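Side-chain contacts in Tae4 (Agrobacterium tumefaciens, PDB 6IJF), which probably cleaves amide bonds in the peptidoglycan of competing bacteria, as an amidase effector delivered by a type VI secretion system: residues I33-F38 / I80-R85; S59-V64 / T94-E99; R86-M91 / W157-Q162; D134-G139 / T143-A148. All coordinates share one frame; numbering follows the deposited sequence.

Interaction 1 (I33-F38 / I80-R85)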
loop_
_atom_site.group_PDB
_atom_site.type_symbol
_atom_site.label_atom_id
_atom_site.label_comp_id
_atom_site.label_asym_id
_atom_site.label_seq_id
_atom_site.Cartn_x
_atom_site.Cartn_y
_atom_site.Cartn_z
ATOM N N ILE C 33 31.180 4.897 -7.666
ATOM C CA ILE C 33 31.988 5.971 -7.020
ATOM C C ILE C 33 33.188 5.376 -6.277
ATOM O O ILE C 33 33.971 6.165 -5.714
ATOM C CB ILE C 33 31.132 6.856 -6.107
ATOM C CG1 ILE C 33 30.529 6.092 -4.928
ATOM C CG2 ILE C 33 30.075 7.577 -6.928
ATOM C CD1 ILE C 33 29.857 6.994 -3.913
ATOM N N GLY C 34 33.350 4.056 -6.295
ATOM C CA GLY C 34 34.565 3.409 -5.766
ATOM C C GLY C 34 34.461 3.151 -4.276
ATOM O O GLY C 34 35.503 3.080 -3.620
ATOM N N TRP C 35 33.250 2.963 -3.754
ATOM C CA TRP C 35 33.021 2.715 -2.306
ATOM C C TRP C 35 32.586 1.274 -2.078
ATOM O O TRP C 35 31.793 1.048 -1.140
ATOM C CB TRP C 35 31.956 3.662 -1.765
ATOM C CG TRP C 35 32.332 5.098 -1.733
ATOM C CD1 TRP C 35 33.342 5.738 -2.390
ATOM C CD2 TRP C 35 31.631 6.101 -0.992
ATOM N NE1 TRP C 35 33.316 7.078 -2.099
ATOM C CE2 TRP C 35 32.274 7.327 -1.248
ATOM C CE3 TRP C 35 30.524 6.076 -0.140
ATOM C CZ2 TRP C 35 31.842 8.517 -0.668
ATOM C CZ3 TRP C 35 30.105 7.255 0.435
ATOM C CH2 TRP C 35 30.755 8.456 0.169
ATOM N N GLU C 36 33.050 0.338 -2.905
ATOM C CA GLU C 36 32.646 -1.093 -2.805
ATOM C C GLU C 36 32.822 -1.594 -1.369
ATOM O O GLU C 36 31.999 -2.388 -0.898
ATOM C CB GLU C 36 33.476 -1.995 -3.734
ATOM C CG GLU C 36 33.225 -1.758 -5.206
ATOM C CD GLU C 36 34.142 -0.735 -5.855
ATOM O OE1 GLU C 36 34.455 0.280 -5.211
ATOM O OE2 GLU C 36 34.520 -0.960 -7.024
ATOM N N SER C 37 33.868 -1.146 -0.684
ATOM C CA SER C 37 34.240 -1.638 0.666
ATOM C C SER C 37 33.229 -1.188 1.720
ATOM O O SER C 37 33.264 -1.767 2.803
ATOM C CB SER C 37 35.645 -1.201 1.017
ATOM O OG SER C 37 35.679 0.190 1.316
ATOM N N PHE C 38 32.357 -0.201 1.438
ATOM C CA PHE C 38 31.289 0.235 2.380
ATOM C C PHE C 38 29.965 -0.515 2.143
ATOM O O PHE C 38 28.995 -0.231 2.897
ATOM C CB PHE C 38 31.057 1.743 2.278
ATOM C CG PHE C 38 32.231 2.608 2.651
ATOM C CD1 PHE C 38 33.300 2.113 3.388
ATOM C CD2 PHE C 38 32.250 3.950 2.299
ATOM C CE1 PHE C 38 34.377 2.923 3.716
ATOM C CE2 PHE C 38 33.325 4.769 2.626
ATOM C CZ PHE C 38 34.383 4.248 3.340
ATOM N N ILE C 80 31.374 14.366 -1.639
ATOM C CA ILE C 80 30.071 13.719 -1.297
ATOM C C ILE C 80 29.818 14.013 0.185
ATOM O O ILE C 80 30.676 13.640 1.011
ATOM C CB ILE C 80 30.092 12.184 -1.508
ATOM C CG1 ILE C 80 30.269 11.732 -2.960
ATOM C CG2 ILE C 80 28.869 11.532 -0.880
ATOM C CD1 ILE C 80 29.377 12.401 -3.949
ATOM N N GLU C 81 28.663 14.571 0.532
ATOM C CA GLU C 81 28.227 14.635 1.956
ATOM C C GLU C 81 27.339 13.432 2.237
ATOM O O GLU C 81 26.310 13.261 1.530
ATOM C CB GLU C 81 27.511 15.959 2.230
ATOM C CG GLU C 81 27.068 16.136 3.673
ATOM C CD GLU C 81 28.167 15.805 4.687
ATOM O OE1 GLU C 81 29.146 16.560 4.771
ATOM O OE2 GLU C 81 28.058 14.754 5.375
ATOM N N VAL C 82 27.701 12.612 3.213
ATOM C CA VAL C 82 26.960 11.343 3.499
ATOM C C VAL C 82 25.832 11.604 4.497
ATOM O O VAL C 82 24.925 10.766 4.572
ATOM C CB VAL C 82 27.911 10.239 3.988
ATOM C CG1 VAL C 82 27.194 9.051 4.605
ATOM C CG2 VAL C 82 28.833 9.797 2.863
ATOM N N ASN C 83 25.884 12.699 5.243
ATOM C CA ASN C 83 24.987 12.959 6.409
ATOM C C ASN C 83 23.886 13.882 5.907
ATOM O O ASN C 83 24.200 15.003 5.396
ATOM C CB ASN C 83 25.701 13.619 7.597
ATOM C CG ASN C 83 24.793 13.848 8.793
ATOM O OD1 ASN C 83 24.631 13.001 9.670
ATOM N ND2 ASN C 83 24.255 15.034 8.857
ATOM N N MET C 84 22.633 13.430 6.034
ATOM C CA MET C 84 21.489 14.189 5.477
ATOM C C MET C 84 21.391 15.559 6.163
ATOM O O MET C 84 21.231 16.562 5.453
ATOM C CB MET C 84 20.186 13.414 5.630
ATOM C CG MET C 84 18.984 14.222 5.222
ATOM S SD MET C 84 18.300 15.098 6.672
ATOM C CE MET C 84 17.101 16.124 5.814
ATOM N N ARG C 85 21.547 15.614 7.480
ATOM C CA ARG C 85 21.448 16.904 8.245
ATOM C C ARG C 85 22.509 17.898 7.732
ATOM O O ARG C 85 22.172 19.085 7.442
ATOM C CB ARG C 85 21.554 16.623 9.754
ATOM C CG ARG C 85 21.259 17.841 10.634
ATOM C CD ARG C 85 21.581 17.627 12.113
ATOM N NE ARG C 85 21.417 16.253 12.601
ATOM C CZ ARG C 85 20.261 15.680 12.954
ATOM N NH1 ARG C 85 19.116 16.344 12.845
ATOM N NH2 ARG C 85 20.251 14.429 13.396
#

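Interaction 2 (S59-V64 / T94-E99). With SO4 (sulfate ion), chain F.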
loop_
_atom_site.group_PDB
_atom_site.type_symbol
_atom_site.label_atom_id
_atom_site.label_comp_id
_atom_site.label_asym_id
_atom_site.label_seq_id
_atom_site.Cartn_x
_atom_site.Cartn_y
_atom_site.Cartn_z
ATOM N N SER C 59 26.181 17.620 -12.225
ATOM C CA SER C 59 25.601 18.833 -12.856
ATOM C C SER C 59 26.623 19.980 -12.768
ATOM O O SER C 59 26.254 21.089 -13.102
ATOM C CB SER C 59 24.263 19.206 -12.250
ATOM O OG SER C 59 23.368 18.102 -12.275
ATOM N N GLY C 60 27.843 19.713 -12.302
ATOM C CA GLY C 60 28.948 20.698 -12.287
ATOM C C GLY C 60 28.950 21.546 -11.026
ATOM O O GLY C 60 29.570 22.609 -11.032
ATOM N N ILE C 61 28.297 21.088 -9.958
ATOM C CA ILE C 61 28.233 21.824 -8.664
ATOM C C ILE C 61 28.898 20.943 -7.610
ATOM O O ILE C 61 28.303 19.920 -7.214
ATOM C CB ILE C 61 26.779 22.192 -8.311
ATOM C CG1 ILE C 61 26.063 22.891 -9.465
ATOM C CG2 ILE C 61 26.723 23.011 -7.025
ATOM C CD1 ILE C 61 24.631 23.258 -9.181
ATOM N N ASN C 62 30.072 21.339 -7.132
ATOM C CA ASN C 62 30.803 20.516 -6.144
ATOM C C ASN C 62 30.213 20.797 -4.761
ATOM O O ASN C 62 29.722 21.921 -4.524
ATOM C CB ASN C 62 32.326 20.743 -6.210
ATOM C CG ASN C 62 33.106 19.654 -5.492
ATOM O OD1 ASN C 62 32.552 18.606 -5.105
ATOM N ND2 ASN C 62 34.401 19.886 -5.310
ATOM N N ILE C 63 30.273 19.795 -3.896
ATOM C CA ILE C 63 29.756 19.818 -2.504
ATOM C C ILE C 63 30.961 20.104 -1.609
ATOM O O ILE C 63 31.720 19.152 -1.383
ATOM C CB ILE C 63 29.086 18.462 -2.172
ATOM C CG1 ILE C 63 27.904 18.155 -3.100
ATOM C CG2 ILE C 63 28.680 18.390 -0.709
ATOM C CD1 ILE C 63 26.859 19.254 -3.191
ATOM N N VAL C 64 31.075 21.350 -1.098
ATOM C CA VAL C 64 32.219 21.845 -0.273
ATOM C C VAL C 64 31.687 22.653 0.915
ATOM O O VAL C 64 30.931 23.623 0.744
ATOM C CB VAL C 64 33.201 22.654 -1.143
ATOM C CG1 VAL C 64 33.616 21.845 -2.353
ATOM C CG2 VAL C 64 32.642 24.002 -1.589
ATOM N N THR C 94 23.593 30.612 1.296
ATOM C CA THR C 94 23.264 31.572 0.213
ATOM C C THR C 94 24.074 31.175 -1.039
ATOM O O THR C 94 23.605 31.441 -2.166
ATOM C CB THR C 94 23.479 33.024 0.681
ATOM O OG1 THR C 94 24.705 33.132 1.410
ATOM C CG2 THR C 94 22.375 33.512 1.587
ATOM N N SER C 95 25.256 30.567 -0.884
ATOM C CA SER C 95 26.070 30.169 -2.066
ATOM C C SER C 95 25.513 28.895 -2.702
ATOM O O SER C 95 25.968 28.568 -3.813
ATOM C CB SER C 95 27.546 30.017 -1.753
ATOM O OG SER C 95 27.725 29.089 -0.709
ATOM N N TYR C 96 24.676 28.105 -2.014
ATOM C CA TYR C 96 24.003 26.941 -2.641
ATOM C C TYR C 96 22.573 27.353 -3.006
ATOM O O TYR C 96 22.424 28.113 -3.979
ATOM C CB TYR C 96 24.160 25.695 -1.762
ATOM C CG TYR C 96 25.515 25.054 -1.897
ATOM C CD1 TYR C 96 25.798 24.219 -2.967
ATOM C CD2 TYR C 96 26.521 25.313 -0.984
ATOM C CE1 TYR C 96 27.046 23.630 -3.105
ATOM C CE2 TYR C 96 27.783 24.752 -1.125
ATOM C CZ TYR C 96 28.041 23.895 -2.179
ATOM O OH TYR C 96 29.261 23.310 -2.325
ATOM N N LEU C 97 21.557 26.884 -2.269
ATOM C CA LEU C 97 20.137 27.090 -2.649
ATOM C C LEU C 97 19.498 28.225 -1.842
ATOM O O LEU C 97 18.414 28.695 -2.272
ATOM C CB LEU C 97 19.398 25.771 -2.445
ATOM C CG LEU C 97 19.207 24.854 -3.650
ATOM C CD1 LEU C 97 20.422 24.818 -4.544
ATOM C CD2 LEU C 97 18.789 23.454 -3.203
ATOM N N GLY C 98 20.117 28.618 -0.730
ATOM C CA GLY C 98 19.569 29.660 0.159
ATOM C C GLY C 98 18.443 29.131 1.041
ATOM O O GLY C 98 18.370 27.890 1.234
ATOM N N GLU C 99 17.626 30.030 1.587
ATOM C CA GLU C 99 16.568 29.702 2.566
ATOM C C GLU C 99 15.493 28.903 1.841
ATOM O O GLU C 99 14.989 29.331 0.802
ATOM C CB GLU C 99 15.954 30.960 3.213
ATOM C CG GLU C 99 16.856 31.588 4.271
ATOM C CD GLU C 99 17.429 30.640 5.320
ATOM O OE1 GLU C 99 16.648 29.866 5.934
ATOM O OE2 GLU C 99 18.665 30.679 5.538
HETATM S S SO4 F . 27.949 30.999 2.543
HETATM O O1 SO4 F . 28.742 32.183 2.734
HETATM O O2 SO4 F . 26.840 31.303 1.676
HETATM O O3 SO4 F . 28.768 29.964 1.946
HETATM O O4 SO4 F . 27.426 30.565 3.816
#

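Interaction 3 (R86-M91 / W157-Q162)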
loop_
_atom_site.group_PDB
_atom_site.type_symbol
_atom_site.label_atom_id
_atom_site.label_comp_id
_atom_site.label_asym_id
_atom_site.label_seq_id
_atom_site.Cartn_x
_atom_site.Cartn_y
_atom_site.Cartn_z
ATOM N N ARG C 86 23.766 17.449 7.612
ATOM C CA ARG C 86 24.876 18.304 7.115
ATOM C C ARG C 86 24.610 18.728 5.676
ATOM O O ARG C 86 24.815 19.917 5.388
ATOM C CB ARG C 86 26.229 17.593 7.271
ATOM C CG ARG C 86 26.672 17.501 8.722
ATOM C CD ARG C 86 28.186 17.587 8.859
ATOM N NE ARG C 86 28.772 16.411 8.264
ATOM C CZ ARG C 86 28.699 15.184 8.780
ATOM N NH1 ARG C 86 29.283 14.175 8.152
ATOM N NH2 ARG C 86 28.068 14.971 9.925
ATOM N N LEU C 87 24.098 17.836 4.804
ATOM C CA LEU C 87 23.817 18.261 3.410
ATOM C C LEU C 87 22.706 19.318 3.411
ATOM O O LEU C 87 22.807 20.272 2.634
ATOM C CB LEU C 87 23.484 17.050 2.523
ATOM C CG LEU C 87 23.242 17.380 1.039
ATOM C CD1 LEU C 87 24.452 18.036 0.396
ATOM C CD2 LEU C 87 22.867 16.133 0.261
ATOM N N ALA C 88 21.647 19.143 4.207
ATOM C CA ALA C 88 20.497 20.097 4.257
ATOM C C ALA C 88 20.995 21.474 4.732
ATOM O O ALA C 88 20.626 22.481 4.145
ATOM C CB ALA C 88 19.428 19.553 5.183
ATOM N N THR C 89 21.861 21.487 5.745
ATOM C CA THR C 89 22.577 22.695 6.250
ATOM C C THR C 89 23.346 23.377 5.108
ATOM O O THR C 89 23.172 24.579 4.887
ATOM C CB THR C 89 23.481 22.292 7.421
ATOM O OG1 THR C 89 22.602 21.736 8.407
ATOM C CG2 THR C 89 24.284 23.458 7.963
ATOM N N LEU C 90 24.144 22.621 4.359
ATOM C CA LEU C 90 24.947 23.172 3.248
ATOM C C LEU C 90 24.037 23.779 2.194
ATOM O O LEU C 90 24.352 24.870 1.669
ATOM C CB LEU C 90 25.786 22.031 2.661
ATOM C CG LEU C 90 26.678 22.401 1.487
ATOM C CD1 LEU C 90 28.026 21.715 1.668
ATOM C CD2 LEU C 90 26.054 21.994 0.159
ATOM N N MET C 91 22.948 23.087 1.852
ATOM C CA MET C 91 22.041 23.536 0.771
ATOM C C MET C 91 21.428 24.879 1.160
ATOM O O MET C 91 21.088 25.651 0.220
ATOM C CB MET C 91 20.916 22.519 0.523
ATOM C CG MET C 91 21.354 21.294 -0.323
ATOM S SD MET C 91 21.930 21.821 -1.938
ATOM C CE MET C 91 23.264 20.652 -2.237
ATOM N N TRP C 157 11.366 20.897 4.378
ATOM C CA TRP C 157 11.968 22.066 3.702
ATOM C C TRP C 157 11.894 21.841 2.203
ATOM O O TRP C 157 12.316 20.767 1.720
ATOM C CB TRP C 157 13.408 22.299 4.149
ATOM C CG TRP C 157 13.572 22.655 5.588
ATOM C CD1 TRP C 157 12.617 23.104 6.450
ATOM C CD2 TRP C 157 14.813 22.673 6.308
ATOM N NE1 TRP C 157 13.176 23.370 7.667
ATOM C CE2 TRP C 157 14.521 23.114 7.614
ATOM C CE3 TRP C 157 16.134 22.357 5.980
ATOM C CZ2 TRP C 157 15.510 23.251 8.590
ATOM C CZ3 TRP C 157 17.107 22.475 6.945
ATOM C CH2 TRP C 157 16.798 22.915 8.235
ATOM N N PHE C 158 11.422 22.839 1.483
ATOM C CA PHE C 158 11.365 22.821 0.002
ATOM C C PHE C 158 12.191 23.976 -0.562
ATOM O O PHE C 158 11.927 25.143 -0.225
ATOM C CB PHE C 158 9.914 22.903 -0.455
ATOM C CG PHE C 158 9.767 22.865 -1.942
ATOM C CD1 PHE C 158 10.365 21.864 -2.673
ATOM C CD2 PHE C 158 9.065 23.861 -2.615
ATOM C CE1 PHE C 158 10.274 21.844 -4.057
ATOM C CE2 PHE C 158 8.967 23.837 -3.998
ATOM C CZ PHE C 158 9.563 22.823 -4.715
ATOM N N TRP C 159 13.128 23.651 -1.449
ATOM C CA TRP C 159 13.870 24.631 -2.299
ATOM C C TRP C 159 13.369 24.536 -3.737
ATOM O O TRP C 159 13.736 23.611 -4.461
ATOM C CB TRP C 159 15.360 24.330 -2.263
ATOM C CG TRP C 159 16.053 24.447 -0.943
ATOM C CD1 TRP C 159 16.672 25.558 -0.465
ATOM C CD2 TRP C 159 16.354 23.397 -0.001
ATOM N NE1 TRP C 159 17.305 25.287 0.713
ATOM C CE2 TRP C 159 17.170 23.961 1.005
ATOM C CE3 TRP C 159 16.040 22.040 0.093
ATOM C CZ2 TRP C 159 17.603 23.239 2.107
ATOM C CZ3 TRP C 159 16.501 21.324 1.164
ATOM C CH2 TRP C 159 17.272 21.911 2.160
ATOM N N PRO C 160 12.514 25.467 -4.213
ATOM C CA PRO C 160 12.046 25.426 -5.600
ATOM C C PRO C 160 13.173 25.759 -6.597
ATOM O O PRO C 160 13.976 26.585 -6.272
ATOM C CB PRO C 160 10.941 26.490 -5.642
ATOM C CG PRO C 160 11.286 27.429 -4.526
ATOM C CD PRO C 160 11.958 26.597 -3.453
ATOM N N LEU C 161 13.221 25.071 -7.740
ATOM C CA LEU C 161 14.205 25.285 -8.837
ATOM C C LEU C 161 13.493 25.440 -10.188
ATOM O O LEU C 161 14.055 26.057 -11.124
ATOM C CB LEU C 161 15.150 24.083 -8.875
ATOM C CG LEU C 161 16.075 23.941 -7.681
ATOM C CD1 LEU C 161 16.941 22.725 -7.879
ATOM C CD2 LEU C 161 16.925 25.195 -7.454
ATOM N N GLN C 162 12.329 24.816 -10.328
ATOM C CA GLN C 162 11.442 24.876 -11.525
ATOM C C GLN C 162 9.991 25.064 -11.031
ATOM O O GLN C 162 9.703 24.702 -9.849
ATOM C CB GLN C 162 11.573 23.577 -12.344
ATOM C CG GLN C 162 11.251 23.741 -13.823
ATOM C CD GLN C 162 11.943 22.674 -14.635
ATOM O OE1 GLN C 162 11.581 21.503 -14.565
ATOM N NE2 GLN C 162 12.970 23.065 -15.381
#

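Interaction 4 (D134-G139 / T143-A148)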
loop_
_atom_site.group_PDB
_atom_site.type_symbol
_atom_site.label_atom_id
_atom_site.label_comp_id
_atom_site.label_asym_id
_atom_site.label_seq_id
_atom_site.Cartn_x
_atom_site.Cartn_y
_atom_site.Cartn_z
ATOM N N ASP C 134 15.966 14.640 -0.970
ATOM C CA ASP C 134 15.522 14.023 -2.237
ATOM C C ASP C 134 15.202 15.154 -3.204
ATOM O O ASP C 134 15.267 16.330 -2.808
ATOM C CB ASP C 134 14.303 13.109 -2.002
ATOM C CG ASP C 134 14.161 11.947 -2.970
ATOM O OD1 ASP C 134 14.617 12.068 -4.116
ATOM O OD2 ASP C 134 13.675 10.896 -2.541
ATOM N N LEU C 135 14.900 14.784 -4.440
ATOM C CA LEU C 135 14.354 15.688 -5.474
ATOM C C LEU C 135 12.873 15.404 -5.610
ATOM O O LEU C 135 12.453 14.245 -5.531
ATOM C CB LEU C 135 15.040 15.456 -6.833
ATOM C CG LEU C 135 16.570 15.577 -6.835
ATOM C CD1 LEU C 135 17.104 15.501 -8.234
ATOM C CD2 LEU C 135 17.054 16.835 -6.134
ATOM N N VAL C 136 12.093 16.440 -5.821
ATOM C CA VAL C 136 10.621 16.287 -5.865
ATOM C C VAL C 136 10.097 16.997 -7.108
ATOM O O VAL C 136 10.651 18.048 -7.479
ATOM C CB VAL C 136 9.979 16.791 -4.562
ATOM C CG1 VAL C 136 10.242 18.268 -4.294
ATOM C CG2 VAL C 136 8.472 16.486 -4.538
ATOM N N ARG C 137 9.099 16.394 -7.737
ATOM C CA ARG C 137 8.274 17.008 -8.806
ATOM C C ARG C 137 6.852 17.178 -8.277
ATOM O O ARG C 137 6.225 16.166 -7.920
ATOM C CB ARG C 137 8.268 16.129 -10.065
ATOM C CG ARG C 137 9.614 16.003 -10.756
ATOM C CD ARG C 137 9.414 15.160 -12.030
ATOM N NE ARG C 137 10.619 15.196 -12.847
ATOM C CZ ARG C 137 11.007 16.216 -13.599
ATOM N NH1 ARG C 137 10.257 17.297 -13.718
ATOM N NH2 ARG C 137 12.148 16.145 -14.271
ATOM N N GLY C 138 6.382 18.416 -8.169
ATOM C CA GLY C 138 4.971 18.727 -7.886
ATOM C C GLY C 138 4.119 18.430 -9.115
ATOM O O GLY C 138 4.583 18.598 -10.242
ATOM N N GLY C 139 2.960 17.821 -8.922
ATOM C CA GLY C 139 2.004 17.536 -10.006
ATOM C C GLY C 139 0.597 17.692 -9.491
ATOM O O GLY C 139 0.445 17.999 -8.286
ATOM N N THR C 143 2.672 14.828 -5.070
ATOM C CA THR C 143 4.138 15.074 -5.080
ATOM C C THR C 143 4.813 13.727 -5.348
ATOM O O THR C 143 4.362 12.718 -4.777
ATOM C CB THR C 143 4.641 15.721 -3.792
ATOM O OG1 THR C 143 4.205 14.908 -2.708
ATOM C CG2 THR C 143 4.117 17.130 -3.638
ATOM N N GLN C 144 5.801 13.719 -6.216
ATOM C CA GLN C 144 6.588 12.511 -6.487
ATOM C C GLN C 144 8.052 12.841 -6.189
ATOM O O GLN C 144 8.651 13.687 -6.860
ATOM C CB GLN C 144 6.261 11.896 -7.861
ATOM C CG GLN C 144 5.704 10.472 -7.661
ATOM C CD GLN C 144 4.609 10.059 -8.613
ATOM O OE1 GLN C 144 3.912 10.905 -9.165
ATOM N NE2 GLN C 144 4.464 8.755 -8.825
ATOM N N CYS C 145 8.575 12.197 -5.158
ATOM C CA CYS C 145 10.016 12.214 -4.847
ATOM C C CYS C 145 10.693 11.171 -5.729
ATOM O O CYS C 145 10.113 10.095 -5.990
ATOM C CB CYS C 145 10.228 12.028 -3.351
ATOM S SG CYS C 145 9.463 13.345 -2.361
ATOM N N ALA C 146 11.925 11.446 -6.093
ATOM C CA ALA C 146 12.745 10.571 -6.951
ATOM C C ALA C 146 13.021 9.236 -6.254
ATOM O O ALA C 146 13.008 8.199 -6.960
ATOM C CB ALA C 146 14.008 11.296 -7.348
ATOM N N SER C 147 13.270 9.239 -4.939
ATOM C CA SER C 147 13.544 8.016 -4.150
ATOM C C SER C 147 12.421 7.685 -3.159
ATOM O O SER C 147 11.991 6.512 -3.124
ATOM C CB SER C 147 14.856 8.111 -3.452
ATOM O OG SER C 147 15.901 7.879 -4.339
ATOM N N ALA C 148 11.951 8.638 -2.360
ATOM C CA ALA C 148 10.910 8.378 -1.343
ATOM C C ALA C 148 10.443 9.692 -0.736
ATOM O O ALA C 148 11.263 10.596 -0.618
ATOM C CB ALA C 148 11.507 7.486 -0.268
#

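Interaction 1 (I33-F38 / I80-R85)
Trp35 meets Ile80 and Val82 through the outer end of its indole, and everything that passes between the two segments is apolar. CG2 of Val82 comes in at the ring edge, 3.6 Å from CH2 of Trp35, whereas CG2 of Ile80 approaches the same CH2 obliquely at 3.8 Å. Branching at CB suits both partners, since it sets a methyl close to the backbone on a short, stiff stem.

The faces of the indole are packed by its own segment. CD1 of Ile33 sits over the centre of one face, and CE2 of Phe38 lies against the opposite face, offset toward the rim. A Schellman motif ends helix 26-33 just before Trp35, with Gly34 at positive phi (86°), a conformation glycine adopts easily; the 3-10 residues 36-38 then place Phe38 on the other face.

Polar groups are satisfied around the apolar patch. Trp35 NE1 donates to the backbone oxygen of Arg69. OE2 of Glu81 accepts Asn83 N at 3.0 Å through the anti lone pair and also forms a salt bridge with Arg86; Asn83 occupies the N-cap position of helix 84-92.

Interaction 2 (S59-V64 / T94-E99)
Tyr96 reaches across to the 59-64 loop, and its hydroxyl is gripped by two backbone groups. OH donates to Asn62 O at 2.6 Å, meeting the carbonyl at a C=O...donor angle of 134° and tilted slightly from its plane. The same oxygen accepts from Val64 N at 2.9 Å with an N-H...acceptor angle of 157°. A phenol suits this place because one atom can serve both a carbonyl and an amide of an irregular loop, at the end of a rigid ring that spans the gap.

Apolar groups flank the bonds. CG2 of Ile61 lies 4.0 Å from CE1 of Tyr96, and CG2 of Val64, whose side chain crosses the tyrosine at about a right angle, comes within 3.5 Å of its OH. Leu90 and Met2 also pack on Tyr96.

Other polar atoms of the loop are satisfied nearby. Asn62 OD1 takes Ile63 N at 2.8 Å from above its carbonyl plane and is also bonded by Gly79 N; Val64 O accepts from Arg93. Upstream, Gly60 closes helix 48-58 in a Schellman motif, so the loop departs directly from the helix end.

On the 94-99 side, Ser95 binds a sulfate, probably from the crystallisation liquor, through its backbone N (3.1 Å to O2) and its OG (3.0 Å to O3). Arg93 also holds the ion.

With its hydroxyl both giving and receiving a bond, Tyr96 is probably neutral, the direction of its O-H set by the two bonds, which tie its side chain to main-chain atoms of the 59-64 loop.

Interaction 3 (R86-M91 / W157-Q162)
Met91 and Ala88 rest on Trp159 and Trp157, the layer where helix 84-92 packs on the antiparallel sheet of this papain-like (clan CA) fold. The axis of 86-91 runs 11.1 Å from that of 157-160 at closest approach, and the two are inclined at 43°.

In the first shell, CB of Met91 stands over one face of Trp159 in a CH-pi contact, 4.1 Å from the centroid of the six-membered ring. Its nearest ring atom is CZ2 of Trp159, at 3.7 Å. Beyond CB the flexible thioether chain bends at chi2 and chi3 and leads off toward Phe56, so one methionine serves both the sheet and helix 48-58. One turn earlier, CB of Ala88 lies 4.1 Å from CZ3 of Trp157 and 4.4 Å from CH2 of Trp159. A small side chain is apt here, because two indoles converge on that turn.

Further out, strand geometry sends both tryptophans to the helix side while Phe158 between them goes to the other. A chi2 of -92° in Trp159 sets its ring about perpendicular to the plane of CA, CB and CG, with a face turned to CB of Met91. The strand itself is held by backbone bonds of Trp157 to Ala120 and of Trp159 to Val118, and Leu161 with Gln162 opposite Asn116 forms a classic beta bulge. Deep in this layer the indole N-H of Trp159 is satisfied: NE1 donates to the backbone O of Gly98.

Interaction 4 (D134-G139 / T143-A148)
The carboxylate of Asp134 is the flat group that faces Ser147 and Ala148, with donors gathered round its rim. It belongs to a beta hairpin of strands 131-137 and 144-145, at the edge of the sheet within this chain. OD2 accepts Ser147 N at 2.9 Å through its syn lone pair and Ala148 N at 2.8 Å nearly along the C-O bond. OD1 takes Leu135 N at 2.7 Å through its anti lone pair, and has a further weak bond from Ser147 N. CB of Cys145 lies 3.7 Å from OD2 of Asp134. A chi1 of -151° carries CG away from the backbone N toward the partner loop.

Within the hairpin, Arg137 and Gln144 form the hydrogen-bonded antiparallel pair, with Arg137 N to Gln144 O at 2.9 Å and Gln144 N to Arg137 O at 3.0 Å. Beyond the non-hydrogen-bonded pair Val136-Cys145, Ala146 N bonds to Leu135 O at 2.9 Å. The chain then curls round Asp134, where an aspartate, short and with two acceptor oxygens, can bind successive backbone amides.

OD2 is also hydrogen-bonded to NE2 of His132. Together with Cys48 this geometry resembles the Cys-His-Asp triad of papain-like enzymes, in which case the backbone amides of Ser147 and Ala148 would be a second shell holding the aspartate in position. Nearby, the guanidinium of Arg137 makes a cation-pi contact with Tyr10, and Gln144 NE2 bonds to the backbone of another protein chain. Cys145, joined by a disulfide to Cys149, packs its SG 3.9 Å from CG2 of Val136.

Overall arrangement
Helix 84-92 and the turn before it connect three of the contacts: interactions 1 and 3 use successive parts of this region, and the 94-99 half of interaction 2 follows its C-terminal end. Interactions 2 and 3 are neighbours, with centres 9 Å apart, and are joined by Leu97 N to Met91 O at 2.8 Å. Interactions 1 and 2 touch where CB of Glu81 lies 4.0 Å from CG2 of Ile63. Across the sheet, interaction 4 meets interaction 3 through CE1 of Phe158 and CG1 of Val136, 3.6 Å apart. Interaction 4 holds Asp134 of the possible Cys-His-Asp triad; interaction 1, centred 22 Å away, lies on the opposite side of the chain's centre.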